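Local coordinates for protein metagenomic carboxyl esterase MGS0156 (Uncultured organism, PDB 5D8M) that probably hydrolyses carboxylic ester bonds, as a metagenomic carboxyl esterase built on what looks like an alpha/beta-hydrolase fold, at residues R88-P93 / T122-G127; W130-N135 / G160-L165; F154-K159 / V181-G186; E102-F107 / A303-K308; A187-P192 / A281-I286. One frame throughout, in Å; residues are numbered along the deposited sequence. Where two conformers were deposited one is given.

Contact 1: R88-P93 / T122-G127; sequences RLVLVP and TLVRTG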
# COMPACT_ATOMS: atom_id res chain seq x y z
N ARG A 88 10.00 11.24 -9.05
CA ARG A 88 8.98 10.49 -9.75
C ARG A 88 8.41 9.42 -8.84
O ARG A 88 9.14 8.61 -8.29
CB ARG A 88 9.53 9.85 -11.03
CG ARG A 88 8.51 8.93 -11.72
CD ARG A 88 9.09 8.37 -13.01
NE ARG A 88 9.48 9.42 -13.94
CZ ARG A 88 8.65 10.01 -14.80
NH1 ARG A 88 7.38 9.64 -14.88
NH2 ARG A 88 9.10 10.96 -15.58
N LEU A 89 7.09 9.45 -8.67
CA LEU A 89 6.36 8.45 -7.94
C LEU A 89 6.07 7.28 -8.89
O LEU A 89 5.40 7.45 -9.91
CB LEU A 89 5.07 9.03 -7.37
CG LEU A 89 5.20 10.36 -6.62
CD1 LEU A 89 3.80 10.88 -6.22
CD2 LEU A 89 6.10 10.21 -5.39
N VAL A 90 6.64 6.13 -8.57
CA VAL A 90 6.38 4.91 -9.31
C VAL A 90 5.33 4.11 -8.54
O VAL A 90 5.59 3.58 -7.46
CB VAL A 90 7.66 4.09 -9.50
CG1 VAL A 90 7.37 2.87 -10.36
CG2 VAL A 90 8.75 4.99 -10.17
N LEU A 91 4.14 4.06 -9.12
CA LEU A 91 2.96 3.47 -8.51
C LEU A 91 2.86 1.98 -8.86
O LEU A 91 2.86 1.63 -10.01
CB LEU A 91 1.70 4.19 -8.99
CG LEU A 91 1.72 5.71 -8.92
CD1 LEU A 91 0.49 6.34 -9.65
CD2 LEU A 91 1.76 6.14 -7.46
N VAL A 92 2.81 1.13 -7.85
CA VAL A 92 2.73 -0.30 -8.07
C VAL A 92 1.52 -0.85 -7.34
O VAL A 92 1.47 -0.83 -6.10
CB VAL A 92 3.99 -1.02 -7.57
CG1 VAL A 92 3.92 -2.50 -7.89
CG2 VAL A 92 5.25 -0.36 -8.16
N PRO A 93 0.54 -1.39 -8.10
CA PRO A 93 -0.69 -1.91 -7.49
C PRO A 93 -0.58 -3.33 -6.99
O PRO A 93 0.47 -3.94 -7.14
CB PRO A 93 -1.70 -1.84 -8.64
CG PRO A 93 -0.88 -2.14 -9.83
CD PRO A 93 0.47 -1.44 -9.58
N THR A 122 4.47 7.51 -12.66
CA THR A 122 4.43 6.39 -13.60
C THR A 122 3.63 5.27 -12.95
O THR A 122 3.89 4.94 -11.80
CB THR A 122 5.84 5.88 -13.94
OG1 THR A 122 6.51 6.86 -14.74
CG2 THR A 122 5.78 4.58 -14.70
N LEU A 123 2.66 4.71 -13.66
CA LEU A 123 1.94 3.55 -13.18
C LEU A 123 2.53 2.26 -13.76
O LEU A 123 2.60 2.08 -14.97
CB LEU A 123 0.45 3.66 -13.54
CG LEU A 123 -0.41 2.45 -13.20
CD1 LEU A 123 -0.42 2.16 -11.70
CD2 LEU A 123 -1.84 2.69 -13.70
N VAL A 124 2.89 1.32 -12.89
CA VAL A 124 3.39 0.03 -13.34
C VAL A 124 2.23 -0.96 -13.46
O VAL A 124 1.39 -1.08 -12.57
CB VAL A 124 4.46 -0.51 -12.37
CG1 VAL A 124 4.93 -1.92 -12.82
CG2 VAL A 124 5.62 0.47 -12.32
N ARG A 125 2.14 -1.64 -14.60
CA ARG A 125 1.16 -2.73 -14.72
C ARG A 125 1.84 -4.01 -14.27
O ARG A 125 2.83 -4.42 -14.86
CB ARG A 125 0.65 -2.86 -16.16
CG ARG A 125 -0.28 -4.05 -16.35
CD ARG A 125 -0.98 -4.03 -17.71
NE ARG A 125 -1.70 -5.27 -17.95
CZ ARG A 125 -2.57 -5.47 -18.94
NH1 ARG A 125 -2.84 -4.51 -19.82
NH2 ARG A 125 -3.15 -6.66 -19.05
N THR A 126 1.35 -4.59 -13.19
CA THR A 126 1.81 -5.90 -12.71
C THR A 126 0.78 -6.97 -13.07
O THR A 126 -0.35 -6.64 -13.48
CB THR A 126 2.02 -5.89 -11.18
OG1 THR A 126 0.78 -5.60 -10.53
CG2 THR A 126 3.07 -4.86 -10.77
N GLY A 127 1.15 -8.24 -12.93
CA GLY A 127 0.21 -9.32 -13.10
C GLY A 127 -0.71 -9.35 -11.89
O GLY A 127 -0.25 -9.53 -10.75
O HOH W 1 0.98 -6.41 -7.90
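Val90 pairs with Thr122, and Leu91 with Leu123, where the outermost strand 120-123 lies parallel to strand 87-92; the two belong to one beta-alpha-beta unit of the parallel sheet of an alpha/beta-hydrolase-like fold. Backbone bonds set the register, from Thr122 N to Leu89 O (2.9 Å), from Leu91 N to Thr122 O (2.8 Å) and from Val124 N to Leu91 O. On the face carrying Val90, its CG1 branch lies anti to the backbone N (chi1 -176°) and presses on CG2 of Val124 at 3.6 Å, one valine methyl sliding past the other at a slant. Ile139 of helix 132-143 rests on Val124 and also on Val92. Further along, Val92 CG1 butts against Thr126 CG2 at 3.8 Å, the two side chains set about square to each other. Leu123 fills a hollow on the other face: its CD1 comes up beneath Leu91, 4.0 Å from Leu91 CB, with the ring of Pro93 alongside. At the far end the Arg88 chain bends at chi3 (-59°) and brings NH1 to Thr122 OG1 at 2.9 Å, a bent bond whose acceptor is tilted 33° from the guanidinium plane. The stronger partner of this arginine is Asp150, which forms a salt bridge with NE. Replaced by methionine, Arg88 would probably leave Asp150 without its charged mate and the Thr122 hydroxyl without this donor. Beyond the last backbone bond one water joins the segments, accepting from Thr126 OG1 and donating to Pro93 O at 2.6 Å.

Contact 2: W130-N135 / G160-L165; sequences WGSARN and GAVDVL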
# COMPACT_ATOMS: atom_id res chain seq x y z
N TRP A 130 -0.33 -12.93 -10.65
CA TRP A 130 1.03 -13.48 -10.74
C TRP A 130 1.78 -13.36 -9.41
O TRP A 130 1.47 -12.48 -8.63
CB TRP A 130 1.82 -12.76 -11.83
CG TRP A 130 1.38 -13.14 -13.23
CD1 TRP A 130 0.50 -14.12 -13.59
CD2 TRP A 130 1.84 -12.55 -14.45
NE1 TRP A 130 0.38 -14.17 -14.97
CE2 TRP A 130 1.20 -13.22 -15.51
CE3 TRP A 130 2.73 -11.52 -14.75
CZ2 TRP A 130 1.42 -12.88 -16.85
CZ3 TRP A 130 2.94 -11.18 -16.08
CH2 TRP A 130 2.30 -11.87 -17.11
N GLY A 131 2.80 -14.20 -9.19
CA GLY A 131 3.56 -14.18 -7.96
C GLY A 131 4.50 -12.98 -7.89
O GLY A 131 4.73 -12.29 -8.88
N SER A 132 5.04 -12.74 -6.70
CA SER A 132 5.92 -11.59 -6.50
C SER A 132 7.22 -11.64 -7.32
O SER A 132 7.67 -10.61 -7.78
CB SER A 132 6.26 -11.47 -5.02
OG SER A 132 5.13 -10.97 -4.32
N ALA A 133 7.82 -12.82 -7.52
CA ALA A 133 9.04 -12.91 -8.31
C ALA A 133 8.82 -12.47 -9.76
O ALA A 133 9.63 -11.74 -10.34
CB ALA A 133 9.62 -14.32 -8.27
N ARG A 134 7.72 -12.94 -10.34
CA ARG A 134 7.40 -12.57 -11.71
C ARG A 134 7.13 -11.05 -11.83
O ARG A 134 7.57 -10.40 -12.78
CB ARG A 134 6.21 -13.39 -12.21
CG ARG A 134 5.96 -13.18 -13.69
CD ARG A 134 4.98 -14.19 -14.24
NE ARG A 134 4.95 -14.18 -15.71
CZ ARG A 134 4.21 -15.00 -16.43
NH1 ARG A 134 3.42 -15.88 -15.83
NH2 ARG A 134 4.24 -14.94 -17.76
N ASN A 135 6.43 -10.48 -10.85
CA ASN A 135 6.13 -9.05 -10.88
C ASN A 135 7.35 -8.19 -10.57
O ASN A 135 7.48 -7.09 -11.10
CB ASN A 135 5.00 -8.71 -9.90
CG ASN A 135 3.65 -9.09 -10.45
OD1 ASN A 135 3.52 -9.39 -11.63
ND2 ASN A 135 2.63 -9.04 -9.61
N GLY A 160 1.53 -5.02 -4.09
CA GLY A 160 2.54 -4.24 -4.81
C GLY A 160 3.74 -3.91 -3.96
O GLY A 160 4.88 -3.82 -4.44
N ALA A 161 3.50 -3.73 -2.66
CA ALA A 161 4.57 -3.40 -1.74
C ALA A 161 5.59 -4.53 -1.67
O ALA A 161 6.78 -4.27 -1.62
CB ALA A 161 4.00 -3.11 -0.34
N VAL A 162 5.13 -5.77 -1.67
CA VAL A 162 6.09 -6.85 -1.52
C VAL A 162 6.61 -7.31 -2.87
O VAL A 162 7.71 -7.82 -2.92
CB VAL A 162 5.50 -8.02 -0.73
CG1 VAL A 162 5.21 -7.54 0.71
CG2 VAL A 162 4.24 -8.54 -1.36
N ASP A 163 5.86 -7.06 -3.95
CA ASP A 163 6.43 -7.14 -5.29
C ASP A 163 7.69 -6.25 -5.35
O ASP A 163 8.74 -6.67 -5.82
CB ASP A 163 5.42 -6.69 -6.36
CG ASP A 163 4.26 -7.67 -6.59
OD1 ASP A 163 4.26 -8.82 -6.06
OD2 ASP A 163 3.32 -7.27 -7.32
N VAL A 164 7.61 -5.02 -4.84
CA VAL A 164 8.74 -4.09 -4.89
C VAL A 164 9.87 -4.52 -3.94
O VAL A 164 11.04 -4.50 -4.33
CB VAL A 164 8.29 -2.63 -4.57
CG1 VAL A 164 9.49 -1.71 -4.34
CG2 VAL A 164 7.46 -2.07 -5.74
N LEU A 165 9.54 -4.93 -2.71
CA LEU A 165 10.59 -5.38 -1.78
C LEU A 165 11.35 -6.59 -2.34
O LEU A 165 12.57 -6.67 -2.22
CB LEU A 165 9.99 -5.73 -0.41
CG LEU A 165 9.43 -4.56 0.42
CD1 LEU A 165 9.03 -4.99 1.87
CD2 LEU A 165 10.40 -3.36 0.43
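Asp163 holds Ser132 and Asn135 together, linking the first turn of helix 132-143 to helix 159-170, two neighbouring helices packed against the parallel sheet of this alpha/beta-hydrolase-like fold. The aspartate stands with CG anti to its own carbonyl carbon (chi1 -71°), and this swings the carboxylate across to the other helix, one oxygen for each partner. OD1 accepts the Ser132 hydroxyl, with Ser132 OG 2.9 Å from Asp163 OD1 and meeting it nearly head-on. OD2 is approached differently: Asn135 ND2 comes down from above the carboxylate plane, 3.0 Å from Asp163 OD2, and the amide is turned 76° against the carboxylate. The same kind of first torsion (chi1 -78°) carries the asparagine amide to this place; its CB, placed by the backbone, also lies against the acid, 3.5 Å from Asp163 CG. The amide is gripped at both ends, because Asn135 OD1 takes the backbone N of Gly127; with both ends engaged, its rotation is fixed. The buried carboxylate has a charged mate as well: Lys159 NZ forms a salt bridge with OD1 and also bonds to Trp130 O. With the lysine and the start of a helix so near, the negative form of Asp163 is probably favoured. Gly131 occupies the N-cap position, and its O receives the N of Asn135 at 3.2 Å in the opening turn. Beside the polar group, Val162 CG2 comes to 3.9 Å from Ser132 OG.

Contact 3: F154-K159 / V181-G186; sequences FVTHSK and VVSVAG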
# COMPACT_ATOMS: atom_id res chain seq x y z
N PHE A 154 8.96 4.73 -4.93
CA PHE A 154 7.85 3.80 -5.11
C PHE A 154 6.72 4.16 -4.17
O PHE A 154 6.97 4.48 -3.00
CB PHE A 154 8.28 2.35 -4.85
CG PHE A 154 9.16 1.75 -5.93
CD1 PHE A 154 8.59 1.27 -7.10
CD2 PHE A 154 10.54 1.67 -5.78
CE1 PHE A 154 9.37 0.71 -8.11
CE2 PHE A 154 11.33 1.11 -6.78
CZ PHE A 154 10.74 0.62 -7.95
N VAL A 155 5.50 4.15 -4.69
CA VAL A 155 4.30 4.23 -3.87
C VAL A 155 3.46 3.03 -4.23
O VAL A 155 3.02 2.89 -5.37
CB VAL A 155 3.52 5.52 -4.10
CG1 VAL A 155 2.30 5.56 -3.19
CG2 VAL A 155 4.43 6.74 -3.82
N THR A 156 3.30 2.13 -3.27
CA THR A 156 2.82 0.79 -3.55
C THR A 156 1.56 0.53 -2.76
O THR A 156 1.35 1.15 -1.71
CB THR A 156 3.92 -0.27 -3.19
OG1 THR A 156 4.18 -0.27 -1.78
CG2 THR A 156 5.24 0.06 -3.87
N HIS A 157 0.73 -0.40 -3.24
CA HIS A 157 -0.50 -0.75 -2.55
C HIS A 157 -0.59 -2.28 -2.45
O HIS A 157 -0.31 -3.00 -3.42
CB HIS A 157 -1.72 -0.18 -3.31
CG HIS A 157 -3.05 -0.53 -2.69
ND1 HIS A 157 -4.03 -1.21 -3.38
CD2 HIS A 157 -3.56 -0.27 -1.47
CE1 HIS A 157 -5.09 -1.35 -2.61
NE2 HIS A 157 -4.84 -0.78 -1.44
N SER A 158 -0.97 -2.75 -1.26
CA SER A 158 -1.27 -4.16 -1.07
C SER A 158 -0.08 -5.06 -1.45
O SER A 158 1.04 -4.89 -1.00
CB SER A 158 -2.51 -4.51 -1.89
OG SER A 158 -3.00 -5.80 -1.58
N LYS A 159 -0.35 -6.02 -2.34
CA LYS A 159 0.71 -6.93 -2.79
C LYS A 159 1.84 -6.19 -3.55
O LYS A 159 2.98 -6.69 -3.65
CB LYS A 159 0.11 -8.04 -3.67
CG LYS A 159 1.13 -9.10 -4.12
CD LYS A 159 0.46 -10.30 -4.77
CE LYS A 159 1.46 -11.11 -5.60
NZ LYS A 159 1.93 -10.30 -6.80
N VAL A 181 10.79 3.65 -0.71
CA VAL A 181 9.57 2.87 -0.91
C VAL A 181 8.54 3.26 0.10
O VAL A 181 8.80 3.20 1.30
CB VAL A 181 9.80 1.36 -0.74
CG1 VAL A 181 8.46 0.61 -0.90
CG2 VAL A 181 10.86 0.87 -1.73
N VAL A 182 7.36 3.64 -0.37
CA VAL A 182 6.24 3.92 0.49
C VAL A 182 5.20 2.83 0.33
O VAL A 182 4.75 2.55 -0.78
CB VAL A 182 5.59 5.27 0.16
CG1 VAL A 182 4.44 5.53 1.13
CG2 VAL A 182 6.64 6.38 0.24
N SER A 183 4.85 2.20 1.44
CA SER A 183 3.83 1.18 1.47
C SER A 183 2.49 1.79 1.91
O SER A 183 2.41 2.39 2.99
CB SER A 183 4.27 0.08 2.46
OG SER A 183 3.39 -1.02 2.45
N VAL A 184 1.45 1.62 1.09
CA VAL A 184 0.10 2.04 1.43
C VAL A 184 -0.81 0.81 1.54
O VAL A 184 -1.12 0.17 0.52
CB VAL A 184 -0.46 3.01 0.35
CG1 VAL A 184 -1.81 3.55 0.77
CG2 VAL A 184 0.55 4.17 0.08
N ALA A 185 -1.23 0.48 2.76
CA ALA A 185 -1.91 -0.78 3.02
C ALA A 185 -1.16 -1.95 2.36
O ALA A 185 -1.75 -2.84 1.76
CB ALA A 185 -3.36 -0.72 2.52
N GLY A 186 0.17 -1.94 2.48
CA GLY A 186 0.97 -2.99 1.90
C GLY A 186 0.89 -4.26 2.71
O GLY A 186 0.87 -4.23 3.94
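Thr156 grips Val182 twice: its N lies 2.9 Å from Val182 O and its OG1 3.0 Å from the same oxygen. The hydroxyl can do this because it stands between the threonine's own N and carbonyl carbon (chi1 65°), and it comes in tilted from the carbonyl plane, while the amide is nearly in line. Val182 N to Phe154 O and Val184 N to Thr156 O, each 2.8 Å, continue the pairing. Methyls pack on the face of Val155, where its CG1 lies 4.0 Å from Val184 CG2. Strands 151-157 and 178-184 are parallel neighbours within the sheet, and the turn from the first into helix 159-170 is consistent with the nucleophile elbow of an alpha/beta hydrolase: Ser158 has a strained backbone (phi 57°, psi -126°), and in the conformer given its OG makes a weak, and therefore doubtful, hydrogen bond to His299 NE2. Ser158 N makes two weak hydrogen bonds, to Ala185 O and Val184 O. His157 sets the edge of its ring on the other strand, CD2 being 3.2 Å from Val184 O, and His299 O holds its NE2. A side chain at Gly186 would run into Ser183 OG. Helix 159-170 backs Thr156 through Ala161 and Val164.

Contact 4: E102-F107 / A303-K308; sequences ESSLLF and AMPFSK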
# COMPACT_ATOMS: atom_id res chain seq x y z
N GLU A 102 -10.28 -1.73 -16.05
CA GLU A 102 -11.32 -0.95 -16.74
C GLU A 102 -12.11 -0.04 -15.79
O GLU A 102 -12.68 0.97 -16.21
CB GLU A 102 -12.29 -1.88 -17.47
CG GLU A 102 -11.72 -2.48 -18.72
CD GLU A 102 -11.66 -1.49 -19.87
OE1 GLU A 102 -10.55 -1.24 -20.38
OE2 GLU A 102 -12.73 -0.97 -20.26
N SER A 103 -12.14 -0.43 -14.52
CA SER A 103 -12.91 0.27 -13.50
C SER A 103 -12.01 1.10 -12.59
O SER A 103 -12.46 2.09 -12.00
CB SER A 103 -13.71 -0.73 -12.64
OG SER A 103 -14.40 -1.65 -13.46
N SER A 104 -10.76 0.69 -12.43
CA SER A 104 -9.90 1.32 -11.42
C SER A 104 -8.43 1.20 -11.72
O SER A 104 -7.96 0.10 -12.00
CB SER A 104 -10.18 0.70 -10.04
OG SER A 104 -9.41 1.35 -9.03
N LEU A 105 -7.71 2.32 -11.65
CA LEU A 105 -6.26 2.34 -11.73
C LEU A 105 -5.71 3.00 -10.48
O LEU A 105 -6.29 3.99 -10.03
CB LEU A 105 -5.78 3.11 -12.98
CG LEU A 105 -6.23 2.53 -14.31
CD1 LEU A 105 -5.86 3.50 -15.45
CD2 LEU A 105 -5.56 1.14 -14.50
N LEU A 106 -4.60 2.47 -9.96
CA LEU A 106 -4.04 2.91 -8.69
C LEU A 106 -3.87 4.44 -8.62
O LEU A 106 -3.26 5.03 -9.50
CB LEU A 106 -2.69 2.22 -8.46
CG LEU A 106 -2.01 2.55 -7.12
CD1 LEU A 106 -2.81 2.04 -5.98
CD2 LEU A 106 -0.58 1.97 -7.06
N PHE A 107 -4.43 5.05 -7.59
CA PHE A 107 -4.31 6.49 -7.35
C PHE A 107 -4.69 7.35 -8.54
O PHE A 107 -4.17 8.46 -8.72
CB PHE A 107 -2.88 6.84 -6.89
CG PHE A 107 -2.67 6.62 -5.40
CD1 PHE A 107 -3.37 7.38 -4.49
CD2 PHE A 107 -1.78 5.67 -4.93
CE1 PHE A 107 -3.22 7.19 -3.13
CE2 PHE A 107 -1.60 5.46 -3.57
CZ PHE A 107 -2.30 6.23 -2.66
N ALA A 303 -6.58 3.88 -1.83
CA ALA A 303 -5.68 3.92 -2.98
C ALA A 303 -6.29 3.65 -4.35
O ALA A 303 -5.70 4.05 -5.35
CB ALA A 303 -4.52 2.93 -2.76
N MSE A 304 -7.42 2.95 -4.41
CA MSE A 304 -8.01 2.52 -5.68
C MSE A 304 -9.38 3.15 -5.87
O MSE A 304 -10.35 2.72 -5.23
CB MSE A 304 -8.16 0.98 -5.73
CG MSE A 304 -6.84 0.23 -5.83
SE MSE A 304 -6.22 0.13 -7.67
CE MSE A 304 -7.45 -1.20 -8.39
N PRO A 305 -9.48 4.16 -6.75
CA PRO A 305 -10.76 4.80 -7.03
C PRO A 305 -11.66 3.93 -7.91
O PRO A 305 -11.22 3.42 -8.94
CB PRO A 305 -10.36 6.09 -7.77
CG PRO A 305 -9.05 5.73 -8.45
CD PRO A 305 -8.36 4.78 -7.51
N PHE A 306 -12.92 3.78 -7.51
CA PHE A 306 -13.95 3.16 -8.33
C PHE A 306 -15.06 4.18 -8.50
O PHE A 306 -15.67 4.61 -7.52
CB PHE A 306 -14.51 1.88 -7.67
CG PHE A 306 -13.56 0.72 -7.64
CD1 PHE A 306 -12.60 0.63 -6.65
CD2 PHE A 306 -13.65 -0.29 -8.58
CE1 PHE A 306 -11.71 -0.45 -6.63
CE2 PHE A 306 -12.78 -1.37 -8.56
CZ PHE A 306 -11.80 -1.43 -7.58
N SER A 307 -15.38 4.57 -9.73
CA SER A 307 -16.44 5.56 -9.91
C SER A 307 -17.41 5.29 -11.06
O SER A 307 -18.42 5.99 -11.21
CB SER A 307 -15.81 6.95 -10.08
OG SER A 307 -14.57 6.86 -10.75
N LYS A 308 -17.11 4.27 -11.87
CA LYS A 308 -17.95 3.92 -13.02
C LYS A 308 -19.37 3.54 -12.59
O LYS A 308 -19.58 2.56 -11.87
CB LYS A 308 -17.31 2.76 -13.80
O HOH W 2 -11.78 4.76 -11.20
O HOH W 3 -15.09 2.53 -11.48
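Ser104 is wedged between Pro305 and Phe306, where the loop after strand 87-92 meets the loop after strand 290-293, as loops gather beyond the sheet in an alpha/beta-hydrolase-like fold. The serine OG, anti to its backbone N (chi1 -177°), donates to Pro305 O at 2.8 Å from above the carbonyl plane, while Ser104 CB sits over the centre of the Phe306 ring, 3.6 Å from its centroid, in a CH-pi contact. The selenomethionine Met304 curls round the same hydroxyl, its CE 3.3 Å from Ser104 OG. A serine in place of Phe306 would probably strip Ser104 CB of the ring beneath it and open a gap beside Leu313 of helix 312-316.

Ala303 holds the other end. Its O receives Phe107 N at 2.8 Å, nearly in line with the carbonyl, and its CA lies over a face of the Phe107 ring. Leu106 CD1 comes to Ala303 CB at 3.8 Å, and both Leu106 and Ala303 also touch His157 of strand 151-157. Between the two ends, Pro305 CD rests 3.4 Å from Leu105 O. Farther out, one water donates both to Ser103 O and, at 2.7 Å, to Pro305 O.

Contact 5: A187-P192 / A281-I286; sequences AIDGSP and AADAII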
# COMPACT_ATOMS: atom_id res chain seq x y z
N ALA A 187 0.88 -5.39 2.02
CA ALA A 187 0.74 -6.68 2.68
C ALA A 187 2.10 -7.18 3.14
O ALA A 187 2.54 -8.26 2.73
CB ALA A 187 0.09 -7.70 1.72
N ILE A 188 2.76 -6.41 3.99
CA ILE A 188 4.16 -6.70 4.34
C ILE A 188 4.32 -8.10 4.97
O ILE A 188 5.21 -8.87 4.58
CB ILE A 188 4.71 -5.63 5.30
CG1 ILE A 188 4.46 -4.22 4.76
CG2 ILE A 188 6.21 -5.89 5.60
CD1 ILE A 188 4.93 -3.97 3.31
N ASP A 189 3.46 -8.44 5.93
CA ASP A 189 3.46 -9.77 6.51
C ASP A 189 2.42 -10.70 5.88
O ASP A 189 2.07 -11.73 6.46
CB ASP A 189 3.18 -9.71 8.02
CG ASP A 189 4.26 -8.98 8.80
OD1 ASP A 189 5.40 -8.85 8.31
OD2 ASP A 189 3.95 -8.56 9.94
N GLY A 190 1.93 -10.35 4.71
CA GLY A 190 0.90 -11.16 4.07
C GLY A 190 -0.44 -10.93 4.76
O GLY A 190 -0.68 -9.86 5.34
N SER A 191 -1.33 -11.92 4.68
CA SER A 191 -2.63 -11.86 5.35
C SER A 191 -3.07 -13.27 5.69
O SER A 191 -2.87 -14.18 4.88
CB SER A 191 -3.68 -11.17 4.44
OG SER A 191 -4.99 -11.27 5.02
N PRO A 192 -3.67 -13.47 6.88
CA PRO A 192 -4.16 -14.82 7.15
C PRO A 192 -5.26 -15.25 6.18
O PRO A 192 -5.51 -16.44 6.03
CB PRO A 192 -4.69 -14.73 8.59
CG PRO A 192 -4.84 -13.28 8.88
CD PRO A 192 -3.91 -12.54 7.99
N ALA A 281 -3.33 -4.04 10.48
CA ALA A 281 -2.42 -2.89 10.50
C ALA A 281 -1.00 -3.27 10.96
O ALA A 281 -0.02 -2.82 10.36
CB ALA A 281 -2.97 -1.80 11.37
N ALA A 282 -0.90 -4.12 11.97
CA ALA A 282 0.40 -4.61 12.44
C ALA A 282 1.16 -5.48 11.40
O ALA A 282 2.36 -5.73 11.55
CB ALA A 282 0.23 -5.40 13.77
N ASP A 283 0.48 -5.89 10.34
CA ASP A 283 1.06 -6.68 9.26
C ASP A 283 1.40 -5.81 8.05
O ASP A 283 1.76 -6.33 7.00
CB ASP A 283 0.09 -7.77 8.80
CG ASP A 283 -0.21 -8.81 9.88
OD1 ASP A 283 0.21 -8.61 11.04
OD2 ASP A 283 -0.87 -9.83 9.54
N ALA A 284 1.28 -4.49 8.22
CA ALA A 284 1.33 -3.58 7.08
C ALA A 284 2.40 -2.52 7.26
O ALA A 284 2.33 -1.43 6.64
CB ALA A 284 -0.05 -2.92 6.86
N ILE A 285 3.37 -2.81 8.11
CA ILE A 285 4.41 -1.85 8.38
C ILE A 285 5.78 -2.46 8.10
O ILE A 285 6.14 -3.50 8.66
CB ILE A 285 4.32 -1.36 9.84
CG1 ILE A 285 2.95 -0.66 10.03
CG2 ILE A 285 5.48 -0.39 10.15
CD1 ILE A 285 2.57 -0.41 11.48
N ILE A 286 6.53 -1.80 7.21
CA ILE A 286 7.88 -2.25 6.88
C ILE A 286 8.83 -2.02 8.07
O ILE A 286 9.04 -0.88 8.49
CB ILE A 286 8.41 -1.50 5.63
CG1 ILE A 286 7.46 -1.71 4.43
CG2 ILE A 286 9.88 -1.90 5.36
CD1 ILE A 286 7.81 -0.83 3.15
O HOH W 4 -0.43 -11.83 8.04
O HOH W 5 -2.61 -8.99 7.59
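Ala282, in the short 3-10 turn that opens 281-286, brings its O to 3.6 Å from Asp189 OD2; both are acceptors, so this is contact and not a bond. The next residue, Asp283, does most of the work. Its O takes the backbone N of Asp189 at 2.9 Å in a nearly straight bond (N-H...O 171°), and its CB packs on Asp189 CB at 3.7 Å. Both aspartates carry CG anti to the carbonyl carbon (chi1 -64° in each), and this leaves their acids near each other, Asp189 OD2 being 3.9 Å from Asp283 OD1. The resulting repulsion is probably eased by Arg227, whose NH2 forms a salt bridge with Asp283 OD2. The same OD2 also accepts from two waters: one, at 2.5 Å from OD2, donates to Asp189 O as well, and the other to Gly190 O, so two waters link Asp283 to the end of the type I turn from Ala187 to Gly190. That turn brings the Asp189 amide to its acceptor. Past Asp283 the contact becomes apolar. Ala284 offers its backbone, and Ile188 CG1 lies 3.7 Å from Ala284 C, close to the N of Ile285. Ile286 closes the segment: its CG1 meets Ile188 CD1 at 3.6 Å, the two side chains set about at right angles. Helix 227-236 covers the outside of the turn, with Leu234 against both Ile188 and Asp189. On the sheet side Ile188 and Ile286 both rest on Ser183 of strand 178-184, and the chain runs on from Ile286 into strand 290-293.

How the contacts relate
From the N terminus, strand 87-92 opens contact 1, and 102-107 opens contact 4 before contact 1 closes at 122-127, so these two cross. Helix 132-143 then opens contact 2; strand 151-157 opens contact 3 before 160-165 closes contact 2, so these two cross as well. Contact 3 closes at 181-186, and contact 5 follows at once from 187-192 to 281-286. Contact 4, ending at 303-308, spans contacts 2, 3 and 5 along the chain. Contacts 1 and 3 share the sheet through neighbouring strands 87-92 and 151-157, contact 2 braces helices on it, and contacts 4 and 5, centres about 23 Å apart, tie loops on opposite sides of the chain's centre.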